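Local coordinates for intramolecular trans-sialidase (Macrobdella decora, PDB 3SLI), which cleaves sialic acid from sialosides such as 3'-sialyllactose by intramolecular trans-glycosylation, releasing it as 2,7-anhydro-Neu5Ac, at residues L217-L220 with T224-S227. Residues are numbered along the deposited sequence; the frame is centred on the assembly and turned at random.
Sequences LLTL and TVIS
The carbonyl oxygen of Leu218 accepts the amide of Ile226, N to O 2.8 Å and almost straight at the hydrogen (177°), and also takes a CA-H...O contact from Val225. Leu218 N returns a bond to Ile226 O at 2.9 Å, completing the hydrogen-bonded antiparallel pair. Toward the turn, Leu220 N donates to Thr224 O at 2.8 Å, with a C=O...N angle of 178°, while Thr224 OG1 is hydrogen-bonded to Glu436 OE1. These three backbone bonds zip up the end of the hairpin formed by strands 211-219 and 225-232, the first (edge) and second strands of a four-stranded antiparallel sheet, as in a blade of the sialidase beta-propeller.

Leu217, Thr219, Val225 and Ser227 share one face. With chi1 near 180° (-174°), Leu217 swings CD1 toward the partner strand, 4.0 Å from both Val225 CG1 and Ser227 CB; Trp257 covers this patch. Thr219 OG1 sits 3.9 Å from Val225 CG1 but hydrogen-bonds to Glu638 O.

Beside the face of Leu218 and Ile226, Leu220 brings CD2 to Ile226 CD1 at 3.8 Å, the side chains crossing near a right angle, with Ile307 against both. Backbone bonds thus set the register, while side-chain packing, with the Thr219 hydrogen bond to Glu638 O, joins the hairpin to strands 307-314 and 634-638.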
loop_
_atom_site.group_PDB
_atom_site.type_symbol
_atom_site.label_atom_id
_atom_site.label_comp_id
_atom_site.label_asym_id
_atom_site.label_seq_id
_atom_site.Cartn_x
_atom_site.Cartn_y
_atom_site.Cartn_z
ATOM N N LEU A 217 -4.822 8.201 -7.115
ATOM C CA LEU A 217 -6.192 8.262 -7.629
ATOM C C LEU A 217 -6.410 9.669 -8.176
ATOM O O LEU A 217 -6.098 10.654 -7.502
ATOM C CB LEU A 217 -7.195 7.985 -6.494
ATOM C CG LEU A 217 -8.696 7.862 -6.813
ATOM C CD1 LEU A 217 -8.981 6.559 -7.561
ATOM C CD2 LEU A 217 -9.493 7.903 -5.525
ATOM N N LEU A 218 -6.980 9.774 -9.371
ATOM C CA LEU A 218 -7.182 11.088 -9.980
ATOM C C LEU A 218 -8.372 11.151 -10.943
ATOM O O LEU A 218 -8.509 10.303 -11.824
ATOM C CB LEU A 218 -5.906 11.486 -10.737
ATOM C CG LEU A 218 -5.879 12.854 -11.433
ATOM C CD1 LEU A 218 -5.902 13.968 -10.390
ATOM C CD2 LEU A 218 -4.639 12.959 -12.307
ATOM N N THR A 219 -9.238 12.139 -10.759
ATOM C CA THR A 219 -10.374 12.313 -11.651
ATOM C C THR A 219 -9.920 13.291 -12.744
ATOM O O THR A 219 -9.375 14.365 -12.446
ATOM C CB THR A 219 -11.597 12.880 -10.909
ATOM O OG1 THR A 219 -12.003 11.970 -9.882
ATOM C CG2 THR A 219 -12.753 13.088 -11.868
ATOM N N LEU A 220 -10.069 12.877 -13.999
ATOM C CA LEU A 220 -9.687 13.696 -15.146
ATOM C C LEU A 220 -10.808 14.684 -15.480
ATOM O O LEU A 220 -11.965 14.465 -15.104
ATOM C CB LEU A 220 -9.381 12.799 -16.353
ATOM C CG LEU A 220 -8.292 11.731 -16.168
ATOM C CD1 LEU A 220 -8.035 11.022 -17.491
ATOM C CD2 LEU A 220 -7.004 12.376 -15.652
ATOM N N THR A 224 -13.446 10.708 -16.447
ATOM C CA THR A 224 -12.834 9.403 -16.228
ATOM C C THR A 224 -11.986 9.478 -14.960
ATOM O O THR A 224 -11.374 10.507 -14.679
ATOM C CB THR A 224 -11.912 9.014 -17.426
ATOM O OG1 THR A 224 -12.697 8.947 -18.623
ATOM C CG2 THR A 224 -11.215 7.658 -17.201
ATOM N N VAL A 225 -11.994 8.410 -14.172
ATOM C CA VAL A 225 -11.192 8.359 -12.958
ATOM C C VAL A 225 -10.080 7.345 -13.234
ATOM O O VAL A 225 -10.341 6.261 -13.777
ATOM C CB VAL A 225 -12.012 7.891 -11.719
ATOM C CG1 VAL A 225 -11.206 8.141 -10.433
ATOM C CG2 VAL A 225 -13.371 8.594 -11.655
ATOM N N ILE A 226 -8.841 7.719 -12.929
ATOM C CA ILE A 226 -7.705 6.833 -13.139
ATOM C C ILE A 226 -7.000 6.550 -11.811
ATOM O O ILE A 226 -7.164 7.288 -10.834
ATOM C CB ILE A 226 -6.682 7.399 -14.176
ATOM C CG1 ILE A 226 -6.191 8.796 -13.759
ATOM C CG2 ILE A 226 -7.296 7.405 -15.582
ATOM C CD1 ILE A 226 -5.038 9.330 -14.619
ATOM N N SER A 227 -6.270 5.443 -11.763
ATOM C CA SER A 227 -5.553 5.059 -10.563
ATOM C C SER A 227 -4.310 4.267 -10.918
ATOM O O SER A 227 -4.213 3.679 -12.000
ATOM C CB SER A 227 -6.453 4.230 -9.632
ATOM O OG SER A 227 -6.905 3.052 -10.277
#